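Local coordinates for protein cytochrome c552 (Thermochromatium tepidum, PDB 5ZE8) that binds five hemes c and probably serves as a low-potential electron carrier in a thermophilic purple sulfur photosynthetic bacterium, at residues Ala46-Asp51 against Val200-Lys205; Leu321-Thr326 against Leu386-Pro391; Thr65-Pro70 against Asp82-Gly87. All coordinates share one frame; numbering follows the deposited sequence. Where two conformers were deposited one is given.

Interaction 1: Ala46-Asp51 against Val200-Lys205. With HEC (heme c), chain B.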
loop_
_atom_site.group_PDB
_atom_site.type_symbol
_atom_site.label_atom_id
_atom_site.label_comp_id
_atom_site.label_asym_id
_atom_site.label_seq_id
_atom_site.Cartn_x
_atom_site.Cartn_y
_atom_site.Cartn_z
ATOM N N ALA A 46 14.077 17.695 -8.138
ATOM C CA ALA A 46 12.988 18.311 -8.824
ATOM C C ALA A 46 13.476 19.348 -9.785
ATOM O O ALA A 46 12.771 19.612 -10.727
ATOM C CB ALA A 46 12.055 19.009 -7.862
ATOM N N ASN A 47 14.682 19.837 -9.599
ATOM C CA ASN A 47 15.220 20.774 -10.625
ATOM C C ASN A 47 15.259 20.232 -12.017
ATOM O O ASN A 47 15.066 21.005 -12.958
ATOM C CB ASN A 47 16.588 21.224 -10.221
ATOM C CG ASN A 47 16.570 22.194 -9.072
ATOM O OD1 ASN A 47 17.339 22.062 -8.153
ATOM N ND2 ASN A 47 15.706 23.202 -9.150
ATOM N N CYS A 48 15.531 18.913 -12.200
ATOM C CA CYS A 48 15.630 18.255 -13.478
ATOM C C CYS A 48 14.630 17.110 -13.717
ATOM O O CYS A 48 14.638 16.536 -14.788
ATOM C CB CYS A 48 17.042 17.749 -13.633
ATOM S SG CYS A 48 18.275 19.048 -13.418
ATOM N N HIS A 49 13.840 16.713 -12.705
ATOM C CA HIS A 49 12.920 15.573 -12.833
ATOM C C HIS A 49 11.562 16.090 -12.266
ATOM O O HIS A 49 10.952 15.468 -11.394
ATOM C CB HIS A 49 13.419 14.397 -11.946
ATOM C CG HIS A 49 14.703 13.834 -12.411
ATOM N ND1 HIS A 49 14.862 13.269 -13.664
ATOM C CD2 HIS A 49 15.932 13.856 -11.854
ATOM C CE1 HIS A 49 16.109 12.866 -13.788
ATOM N NE2 HIS A 49 16.790 13.197 -12.699
ATOM N N GLU A 50 11.094 17.259 -12.728
ATOM C CA GLU A 50 9.889 17.822 -12.209
ATOM C C GLU A 50 8.636 16.916 -12.364
ATOM O O GLU A 50 7.813 16.856 -11.470
ATOM C CB GLU A 50 9.632 19.228 -12.874
ATOM C CG GLU A 50 8.415 19.989 -12.353
ATOM C CD GLU A 50 8.760 21.232 -11.563
ATOM O OE1 GLU A 50 9.559 21.129 -10.570
ATOM O OE2 GLU A 50 8.222 22.305 -11.976
ATOM N N ASP A 51 8.488 16.250 -13.490
ATOM C CA ASP A 51 7.383 15.417 -13.729
ATOM C C ASP A 51 7.296 14.247 -12.729
ATOM O O ASP A 51 6.254 13.988 -12.134
ATOM C CB ASP A 51 7.330 14.957 -15.177
ATOM C CG ASP A 51 7.077 16.138 -16.177
ATOM O OD1 ASP A 51 6.430 17.112 -15.794
ATOM O OD2 ASP A 51 7.577 16.113 -17.320
ATOM N N VAL A 200 27.755 19.978 -11.848
ATOM C CA VAL A 200 27.360 20.698 -13.020
ATOM C C VAL A 200 26.723 21.989 -12.612
ATOM O O VAL A 200 26.315 22.177 -11.509
ATOM C CB VAL A 200 26.463 19.868 -13.984
ATOM C CG1 VAL A 200 27.229 18.637 -14.480
ATOM C CG2 VAL A 200 25.133 19.445 -13.357
ATOM N N GLU A 201 26.707 22.961 -13.523
ATOM C CA GLU A 201 25.961 24.201 -13.298
ATOM C C GLU A 201 24.621 24.122 -13.910
ATOM O O GLU A 201 24.479 23.696 -15.077
ATOM C CB GLU A 201 26.682 25.390 -13.951
ATOM C CG GLU A 201 28.050 25.605 -13.373
ATOM C CD GLU A 201 27.939 26.064 -11.946
ATOM O OE1 GLU A 201 28.517 25.392 -11.034
ATOM O OE2 GLU A 201 27.209 27.083 -11.745
ATOM N N LEU A 202 23.603 24.535 -13.170
ATOM C CA LEU A 202 22.274 24.594 -13.755
ATOM C C LEU A 202 21.709 25.983 -13.414
ATOM O O LEU A 202 21.649 26.325 -12.208
ATOM C CB LEU A 202 21.367 23.537 -13.128
ATOM C CG LEU A 202 19.887 23.575 -13.485
ATOM C CD1 LEU A 202 19.701 22.999 -14.857
ATOM C CD2 LEU A 202 19.146 22.732 -12.454
ATOM N N ASP A 203 21.338 26.792 -14.410
ATOM C CA ASP A 203 20.669 28.106 -14.055
ATOM C C ASP A 203 21.507 28.954 -13.059
ATOM O O ASP A 203 20.991 29.516 -12.051
ATOM C CB ASP A 203 19.271 27.803 -13.432
ATOM C CG ASP A 203 18.129 27.727 -14.463
ATOM O OD1 ASP A 203 18.012 26.690 -15.170
ATOM O OD2 ASP A 203 17.301 28.699 -14.534
ATOM N N GLY A 204 22.816 28.987 -13.270
ATOM C CA GLY A 204 23.731 29.632 -12.354
ATOM C C GLY A 204 24.067 28.990 -11.009
ATOM O O GLY A 204 24.850 29.544 -10.238
ATOM N N LYS A 205 23.461 27.858 -10.661
ATOM C CA LYS A 205 23.594 27.248 -9.335
ATOM C C LYS A 205 24.445 25.976 -9.512
ATOM O O LYS A 205 24.299 25.280 -10.513
ATOM C CB LYS A 205 22.179 26.893 -8.877
ATOM C CG LYS A 205 22.022 26.554 -7.413
ATOM C CD LYS A 205 20.555 26.589 -6.975
ATOM C CE LYS A 205 19.665 25.467 -7.548
ATOM N NZ LYS A 205 19.277 24.444 -6.525
HETATM FE FE HEC B . 18.791 12.711 -12.426
HETATM C CHA HEC B . 18.496 10.555 -15.083
HETATM C CHB HEC B . 17.749 10.255 -10.286
HETATM C CHC HEC B . 18.988 14.881 -9.768
HETATM C CHD HEC B . 19.708 15.248 -14.516
HETATM N NA HEC B . 18.296 10.778 -12.617
HETATM C C1A HEC B . 18.253 10.075 -13.813
HETATM C C2A HEC B . 17.872 8.722 -13.576
HETATM C C3A HEC B . 17.622 8.626 -12.222
HETATM C C4A HEC B . 17.914 9.889 -11.611
HETATM C CMA HEC B . 17.212 7.379 -11.451
HETATM C CAA HEC B . 17.645 7.670 -14.626
HETATM C CBA HEC B . 18.910 7.088 -15.269
HETATM C CGA HEC B . 18.407 5.894 -16.067
HETATM O O1A HEC B . 17.916 6.070 -17.186
HETATM O O2A HEC B . 18.593 4.718 -15.693
HETATM N NB HEC B . 18.445 12.573 -10.403
HETATM C C1B HEC B . 18.000 11.465 -9.745
HETATM C C2B HEC B . 17.833 11.792 -8.386
HETATM C C3B HEC B . 18.136 13.092 -8.174
HETATM C C4B HEC B . 18.567 13.560 -9.518
HETATM C CMB HEC B . 17.281 10.722 -7.399
HETATM C CAB HEC B . 18.288 13.825 -6.872
HETATM C CBB HEC B . 19.073 13.219 -5.830
HETATM N NC HEC B . 19.287 14.695 -12.212
HETATM C C1C HEC B . 19.307 15.377 -11.002
HETATM C C2C HEC B . 19.567 16.757 -11.253
HETATM C C3C HEC B . 19.725 16.911 -12.628
HETATM C C4C HEC B . 19.587 15.615 -13.203
HETATM C CMC HEC B . 19.489 17.813 -10.165
HETATM C CAC HEC B . 19.988 18.150 -13.451
HETATM C CBC HEC B . 20.866 19.116 -13.020
HETATM N ND HEC B . 19.024 12.851 -14.335
HETATM C C1D HEC B . 19.420 13.992 -15.014
HETATM C C2D HEC B . 19.464 13.726 -16.436
HETATM C C3D HEC B . 19.142 12.440 -16.612
HETATM C C4D HEC B . 18.865 11.891 -15.251
HETATM C CMD HEC B . 19.827 14.716 -17.547
HETATM C CAD HEC B . 18.977 11.713 -17.924
HETATM C CBD HEC B . 17.527 11.715 -18.409
HETATM C CGD HEC B . 16.617 12.895 -18.248
HETATM O O1D HEC B . 16.768 13.892 -19.024
HETATM O O2D HEC B . 15.709 12.842 -17.361
#

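Interaction 2: Leu321-Thr326 against Leu386-Pro391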
loop_
_atom_site.group_PDB
_atom_site.type_symbol
_atom_site.label_atom_id
_atom_site.label_comp_id
_atom_site.label_asym_id
_atom_site.label_seq_id
_atom_site.Cartn_x
_atom_site.Cartn_y
_atom_site.Cartn_z
ATOM N N LEU A 321 -13.101 -4.721 2.460
ATOM C CA LEU A 321 -14.215 -4.380 1.560
ATOM C C LEU A 321 -15.494 -4.952 2.073
ATOM O O LEU A 321 -15.520 -5.935 2.866
ATOM C CB LEU A 321 -14.034 -5.015 0.196
ATOM C CG LEU A 321 -12.658 -5.309 -0.360
ATOM C CD1 LEU A 321 -12.690 -6.101 -1.665
ATOM C CD2 LEU A 321 -11.919 -4.007 -0.516
ATOM N N TYR A 322 -16.594 -4.394 1.580
ATOM C CA TYR A 322 -17.875 -5.048 1.833
ATOM C C TYR A 322 -18.807 -4.798 0.684
ATOM O O TYR A 322 -18.676 -3.772 0.055
ATOM C CB TYR A 322 -18.501 -4.619 3.143
ATOM C CG TYR A 322 -18.856 -3.185 3.388
ATOM C CD1 TYR A 322 -20.027 -2.641 2.895
ATOM C CD2 TYR A 322 -18.026 -2.314 4.092
ATOM C CE1 TYR A 322 -20.359 -1.312 3.134
ATOM C CE2 TYR A 322 -18.370 -1.003 4.385
ATOM C CZ TYR A 322 -19.534 -0.489 3.852
ATOM O OH TYR A 322 -19.862 0.820 4.087
ATOM N N LEU A 323 -19.721 -5.778 0.469
ATOM C CA LEU A 323 -20.716 -5.754 -0.574
ATOM C C LEU A 323 -22.049 -5.353 0.049
ATOM O O LEU A 323 -22.443 -5.924 1.015
ATOM C CB LEU A 323 -20.869 -7.110 -1.206
ATOM C CG LEU A 323 -22.143 -7.316 -2.021
ATOM C CD1 LEU A 323 -22.075 -6.447 -3.316
ATOM C CD2 LEU A 323 -22.252 -8.735 -2.386
ATOM N N LYS A 324 -22.717 -4.365 -0.519
ATOM C CA LYS A 324 -24.127 -4.088 -0.225
ATOM C C LYS A 324 -24.955 -4.422 -1.460
ATOM O O LYS A 324 -24.722 -3.867 -2.491
ATOM C CB LYS A 324 -24.308 -2.653 0.108
ATOM C CG LYS A 324 -23.616 -2.231 1.358
ATOM C CD LYS A 324 -24.346 -2.704 2.630
ATOM C CE LYS A 324 -25.636 -1.950 2.941
ATOM N NZ LYS A 324 -25.438 -0.517 3.134
ATOM N N LEU A 325 -25.939 -5.267 -1.292
ATOM C CA LEU A 325 -26.848 -5.659 -2.339
ATOM C C LEU A 325 -28.259 -5.349 -1.853
ATOM O O LEU A 325 -28.680 -5.787 -0.785
ATOM C CB LEU A 325 -26.771 -7.136 -2.711
ATOM C CG LEU A 325 -27.535 -7.718 -3.893
ATOM C CD1 LEU A 325 -26.957 -7.055 -5.156
ATOM C CD2 LEU A 325 -27.406 -9.234 -3.952
ATOM N N THR A 326 -28.972 -4.589 -2.674
ATOM C CA THR A 326 -30.242 -3.993 -2.196
ATOM C C THR A 326 -31.261 -4.124 -3.324
ATOM O O THR A 326 -30.964 -3.865 -4.437
ATOM C CB THR A 326 -30.081 -2.531 -1.795
ATOM O OG1 THR A 326 -28.984 -2.317 -0.871
ATOM C CG2 THR A 326 -31.352 -1.958 -1.136
ATOM N N LEU A 386 -21.050 -14.762 -5.313
ATOM C CA LEU A 386 -21.975 -14.799 -4.186
ATOM C C LEU A 386 -23.399 -14.803 -4.689
ATOM O O LEU A 386 -23.785 -13.912 -5.456
ATOM C CB LEU A 386 -21.774 -13.604 -3.244
ATOM C CG LEU A 386 -20.408 -13.446 -2.567
ATOM C CD1 LEU A 386 -20.466 -12.291 -1.578
ATOM C CD2 LEU A 386 -19.948 -14.717 -1.861
ATOM N N ASN A 387 -24.173 -15.765 -4.180
ATOM C CA ASN A 387 -25.558 -15.996 -4.554
ATOM C C ASN A 387 -26.518 -15.541 -3.510
ATOM O O ASN A 387 -26.382 -15.835 -2.310
ATOM C CB ASN A 387 -25.780 -17.470 -4.841
ATOM C CG ASN A 387 -24.852 -17.976 -5.919
ATOM O OD1 ASN A 387 -25.034 -17.659 -7.090
ATOM N ND2 ASN A 387 -23.819 -18.746 -5.522
ATOM N N TYR A 388 -27.519 -14.805 -3.976
ATOM C CA TYR A 388 -28.586 -14.427 -3.090
ATOM C C TYR A 388 -29.960 -14.782 -3.633
ATOM O O TYR A 388 -30.145 -14.837 -4.843
ATOM C CB TYR A 388 -28.494 -12.932 -2.867
ATOM C CG TYR A 388 -27.291 -12.542 -2.053
ATOM C CD1 TYR A 388 -27.335 -12.490 -0.675
ATOM C CD2 TYR A 388 -26.099 -12.166 -2.668
ATOM C CE1 TYR A 388 -26.200 -12.031 0.065
ATOM C CE2 TYR A 388 -24.998 -11.783 -1.948
ATOM C CZ TYR A 388 -25.024 -11.726 -0.593
ATOM O OH TYR A 388 -23.882 -11.357 0.165
ATOM N N GLU A 389 -30.904 -15.032 -2.725
ATOM C CA GLU A 389 -32.302 -15.300 -3.090
ATOM C C GLU A 389 -33.180 -14.186 -2.518
ATOM O O GLU A 389 -33.325 -14.025 -1.313
ATOM C CB GLU A 389 -32.683 -16.670 -2.588
ATOM C CG GLU A 389 -31.865 -17.806 -3.220
ATOM C CD GLU A 389 -32.446 -18.376 -4.501
ATOM O OE1 GLU A 389 -32.066 -19.513 -4.852
ATOM O OE2 GLU A 389 -33.315 -17.744 -5.153
ATOM N N ILE A 390 -33.672 -13.377 -3.410
ATOM C CA ILE A 390 -34.374 -12.140 -3.052
ATOM C C ILE A 390 -35.902 -12.359 -3.301
ATOM O O ILE A 390 -36.294 -12.642 -4.412
ATOM C CB ILE A 390 -33.920 -10.905 -3.888
ATOM C CG1 ILE A 390 -32.388 -10.648 -3.682
ATOM C CG2 ILE A 390 -34.690 -9.661 -3.431
ATOM C CD1 ILE A 390 -31.860 -9.562 -4.557
ATOM N N PRO A 391 -36.733 -12.102 -2.285
ATOM C CA PRO A 391 -38.185 -12.174 -2.560
ATOM C C PRO A 391 -38.556 -11.210 -3.706
ATOM O O PRO A 391 -38.124 -10.013 -3.729
ATOM C CB PRO A 391 -38.814 -11.766 -1.218
ATOM C CG PRO A 391 -37.720 -11.910 -0.210
ATOM C CD PRO A 391 -36.429 -11.721 -0.887
#

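Interaction 3: Thr65-Pro70 against Asp82-Gly87. With HEC (heme c), chain E.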
loop_
_atom_site.group_PDB
_atom_site.type_symbol
_atom_site.label_atom_id
_atom_site.label_comp_id
_atom_site.label_asym_id
_atom_site.label_seq_id
_atom_site.Cartn_x
_atom_site.Cartn_y
_atom_site.Cartn_z
ATOM N N THR A 65 5.474 9.442 6.755
ATOM C CA THR A 65 5.892 9.572 8.133
ATOM C C THR A 65 4.693 9.885 8.999
ATOM O O THR A 65 3.652 10.322 8.539
ATOM C CB THR A 65 6.982 10.604 8.394
ATOM O OG1 THR A 65 6.328 11.879 8.392
ATOM C CG2 THR A 65 8.104 10.566 7.383
ATOM N N ALA A 66 4.914 9.706 10.313
ATOM C CA ALA A 66 3.924 10.090 11.279
ATOM C C ALA A 66 3.550 11.542 11.308
ATOM O O ALA A 66 2.466 11.876 11.814
ATOM C CB ALA A 66 4.370 9.596 12.605
ATOM N N LEU A 67 4.357 12.400 10.703
ATOM C CA LEU A 67 4.039 13.835 10.509
ATOM C C LEU A 67 3.060 14.060 9.417
ATOM O O LEU A 67 2.310 15.046 9.453
ATOM C CB LEU A 67 5.343 14.607 10.277
ATOM C CG LEU A 67 6.341 14.504 11.449
ATOM C CD1 LEU A 67 7.615 15.187 11.075
ATOM C CD2 LEU A 67 5.709 15.095 12.716
ATOM N N SER A 68 3.072 13.213 8.397
ATOM C CA SER A 68 2.306 13.500 7.156
ATOM C C SER A 68 1.124 12.608 6.877
ATOM O O SER A 68 0.317 12.982 6.006
ATOM C CB SER A 68 3.175 13.440 5.905
ATOM O OG SER A 68 4.184 14.416 5.922
ATOM N N ASP A 69 1.043 11.463 7.503
ATOM C CA ASP A 69 -0.092 10.584 7.296
ATOM C C ASP A 69 -0.786 10.490 8.673
ATOM O O ASP A 69 -0.234 9.887 9.608
ATOM C CB ASP A 69 0.398 9.182 6.909
ATOM C CG ASP A 69 -0.717 8.195 6.834
ATOM O OD1 ASP A 69 -1.841 8.532 7.103
ATOM O OD2 ASP A 69 -0.443 7.012 6.554
ATOM N N PRO A 70 -1.972 11.075 8.805
ATOM C CA PRO A 70 -2.588 11.053 10.126
ATOM C C PRO A 70 -3.044 9.678 10.613
ATOM O O PRO A 70 -3.127 9.430 11.805
ATOM C CB PRO A 70 -3.793 11.982 9.935
ATOM C CG PRO A 70 -4.104 11.830 8.541
ATOM C CD PRO A 70 -2.863 11.618 7.785
ATOM N N ASP A 82 6.080 10.455 20.388
ATOM C CA ASP A 82 6.077 11.696 19.608
ATOM C C ASP A 82 7.035 11.605 18.407
ATOM O O ASP A 82 8.222 11.372 18.603
ATOM C CB ASP A 82 6.544 12.806 20.518
ATOM C CG ASP A 82 6.381 14.173 19.972
ATOM O OD1 ASP A 82 6.446 14.433 18.736
ATOM O OD2 ASP A 82 6.152 15.093 20.854
ATOM N N PRO A 83 6.562 11.854 17.179
ATOM C CA PRO A 83 7.498 11.856 16.048
ATOM C C PRO A 83 8.408 13.056 15.968
ATOM O O PRO A 83 9.290 13.071 15.115
ATOM C CB PRO A 83 6.543 11.914 14.834
ATOM C CG PRO A 83 5.320 12.488 15.370
ATOM C CD PRO A 83 5.180 12.086 16.767
ATOM N N THR A 84 8.247 14.024 16.888
ATOM C CA THR A 84 9.132 15.187 16.969
ATOM C C THR A 84 10.135 15.051 18.124
ATOM O O THR A 84 10.824 16.014 18.417
ATOM C CB THR A 84 8.390 16.464 17.185
ATOM O OG1 THR A 84 7.637 16.321 18.373
ATOM C CG2 THR A 84 7.497 16.740 16.025
ATOM N N ALA A 85 10.262 13.865 18.688
ATOM C CA ALA A 85 11.185 13.602 19.809
ATOM C C ALA A 85 12.357 12.702 19.376
ATOM O O ALA A 85 12.098 11.668 18.738
ATOM C CB ALA A 85 10.447 13.048 20.992
ATOM N N GLU A 86 13.587 13.030 19.823
ATOM C CA GLU A 86 14.720 12.098 19.743
ATOM C C GLU A 86 14.624 11.020 20.802
ATOM O O GLU A 86 13.949 11.198 21.856
ATOM C CB GLU A 86 16.077 12.843 19.852
ATOM C CG GLU A 86 17.299 11.980 19.580
ATOM C CD GLU A 86 17.282 11.313 18.201
ATOM O OE1 GLU A 86 16.714 10.186 18.098
ATOM O OE2 GLU A 86 17.860 11.934 17.266
ATOM N N GLY A 87 15.214 9.853 20.493
ATOM C CA GLY A 87 15.349 8.759 21.463
ATOM C C GLY A 87 14.134 7.998 21.776
ATOM O O GLY A 87 14.037 7.268 22.770
HETATM FE FE HEC E . 5.562 1.450 -1.109
HETATM C CHA HEC E . 2.681 2.647 0.272
HETATM C CHB HEC E . 3.843 0.535 -3.928
HETATM C CHC HEC E . 8.523 0.592 -2.593
HETATM C CHD HEC E . 7.230 1.878 1.897
HETATM N NA HEC E . 3.665 1.584 -1.685
HETATM C C1A HEC E . 2.581 2.118 -1.005
HETATM C C2A HEC E . 1.368 2.019 -1.782
HETATM C C3A HEC E . 1.734 1.369 -2.915
HETATM C C4A HEC E . 3.161 1.196 -2.902
HETATM C CMA HEC E . 0.842 1.022 -4.109
HETATM C CAA HEC E . 0.000 2.395 -1.340
HETATM C CBA HEC E . -0.285 3.853 -1.689
HETATM C CGA HEC E . -1.662 4.261 -1.157
HETATM O O1A HEC E . -1.974 4.125 0.043
HETATM O O2A HEC E . -2.484 4.859 -1.912
HETATM N NB HEC E . 6.044 0.684 -2.924
HETATM C C1B HEC E . 5.219 0.320 -3.928
HETATM C C2B HEC E . 5.980 -0.261 -4.986
HETATM C C3B HEC E . 7.279 -0.253 -4.631
HETATM C C4B HEC E . 7.330 0.425 -3.327
HETATM C CMB HEC E . 5.364 -0.807 -6.271
HETATM C CAB HEC E . 8.486 -0.637 -5.406
HETATM C CBB HEC E . 8.542 -0.059 -6.729
HETATM N NC HEC E . 7.445 1.296 -0.508
HETATM C C1C HEC E . 8.515 0.944 -1.222
HETATM C C2C HEC E . 9.785 0.957 -0.450
HETATM C C3C HEC E . 9.393 1.299 0.797
HETATM C C4C HEC E . 7.960 1.513 0.791
HETATM C CMC HEC E . 11.165 0.589 -0.971
HETATM C CAC HEC E . 10.225 1.430 2.080
HETATM C CBC HEC E . 11.481 2.054 2.037
HETATM N ND HEC E . 5.038 2.094 0.663
HETATM C C1D HEC E . 5.836 2.192 1.800
HETATM C C2D HEC E . 5.081 2.740 2.915
HETATM C C3D HEC E . 3.841 2.981 2.477
HETATM C C4D HEC E . 3.827 2.583 1.044
HETATM C CMD HEC E . 5.676 2.927 4.255
HETATM C CAD HEC E . 2.665 3.520 3.334
HETATM C CBD HEC E . 2.890 4.906 3.862
HETATM C CGD HEC E . 1.656 5.391 4.612
HETATM O O1D HEC E . 0.473 5.075 4.285
HETATM O O2D HEC E . 1.862 6.150 5.609
#

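Interaction 1: Ala46-Asp51 against Val200-Lys205
With CG anti to the backbone N (chi1 172°), Leu-202 sends its side chain out of the strand toward Asn-47 and Cys-48, while Cys-48 has SG anti to its own carbonyl carbon (chi1 -55°), which carries the sulfur to the heme. One methyl of the leucine does the touching: CD2 lies 3.7 Å from Asn-47 CB and 3.9 Å from Cys-48 SG, so it rests against both neighbours at once. Lys-205, bent near its end, crosses the Asn-47 side chain at about a right angle. Its NZ comes near the asparagine amide, which is probably turned over in the model, so that its exact partner there is left open. These residues belong to a CxxCH heme c attachment motif, of which Cys-48 and His-49 are the last two residues; Cys-48 SG is joined to CAC of the heme by a covalent bond of 1.9 Å. His-49 follows at once, binding the iron through NE2 at 2.1 Å; His-195 supplies the other axial nitrogen, making the iron bis-histidine. On the far side of the contact a type I' turn from Leu-202 to Lys-205 links strands 200-202 and 205-207 into a beta hairpin. Leu-202 N bonds to Lys-205 O, and Lys-205 N returns to Leu-202 O, both at 2.8 Å. Pro-192 and Ile-207 also touch Leu-202, Ile-207 from the second strand of the hairpin.

Interaction 2: Leu321-Thr326 against Leu386-Pro391
Tyr-388 reaches across from strand 383-391 to two leucines of strand 320-328, and most of its length is met by a single methyl. Its CB lies 4.0 Å from Leu-325 CD2. At CG the same methyl is 3.8 Å away, and at CD2 it comes to 3.5 Å, the closest approach between the two segments. CE2 is within reach of both leucines, with Leu-325 CD2 at 4.0 Å and Leu-323 CD2 at 4.1 Å. The hydroxyl then passes 4.0 Å from Leu-323 CD2 and is hydrogen-bonded to Asp-347, so the ring packs on hydrocarbon while its polar end is satisfied. Both methyls approach the ring obliquely. Leu-323 and Leu-325 have similar first torsions, CG anti to the backbone N (chi1 163° and -173°), which extends each CD2 toward the tyrosine. In one of the two deposited conformers of Leu-386, its CD1 also meets Leu-323 CD2 at 4.1 Å, the two side chains lying antiparallel alongside one another. Replacing Tyr-388 by an alanine would probably open a gap beside the two leucine methyls and leave Asp-347 without its hydroxyl partner. The segments run at 28° to one another with their axes 10.1 Å apart, as in face-to-face packing of two sheets. Strand 383-391 is an outermost strand of the antiparallel sheet with 285-294 and 297-306, whereas strand 320-328 pairs with 334-337, 351-357 and 397-405 in the other; Val-398 of strand 397-405 touches Leu-325 within its own sheet and reaches Ile-390 of the facing one.

Interaction 3: Thr65-Pro70 against Asp82-Gly87
A small apolar contact at the protein surface joins the two loops that flank helix 70-79, within the cytochrome c554 family region. Pro-83 is its centre. The proline ring presents CB to Ala-66 CB at 3.9 Å and CG to Leu-67 CD2 at 3.7 Å, so neighbouring residues of one loop meet one ring of the other. In Leu-67, CG stands anti to the carbonyl carbon (chi1 -60°) and CD2 is carried to the proline; the same methyl passes 4.1 Å from Thr-84 CG2. Each loop is shaped by its own hydrogen bonds. Thr-65 OG1 accepts from Leu-67 N in an ST turn, at 3.1 Å and with a bent N-H...O angle of 139°, while Thr-65 O receives both Ser-68 N and Asp-69 N. Opposite, Asp-82 to Ala-85 forms a type I turn that has Pro-83 at its second position. Tyr-76 of the intervening helix touches both Ala-66 and Pro-83, and Leu-115 lies against Leu-67. At the other end of its loop, Asp-69 caps the helix through OD1 to Ile-71 N and brings OD2 to 2.6 Å from heme propionate O2D. With oxygens that close, one of the two acid groups is probably protonated, which would lessen the charge beside the heme, whereas the loop-to-loop contact itself rests on van der Waals packing of aliphatic groups.

The three contacts are spread along a single chain. Interaction 3 is nested within the long loop closed by interaction 1, their centres 30 Å apart and their nearest atoms about 17 Å apart; interaction 2 follows both in sequence. Interactions 1 and 2 lie on opposite sides of the chain's centre, 55 Å between their centres. Interactions 1 and 3 both border hemes, but different ones: 46-51 holds a heme through thioether and axial ligand, whereas 65-70 meets another at a propionate. Interaction 2 belongs to the beta-rich C-terminal part, its centre 42 Å from that of interaction 3, and has no heme in its own contact.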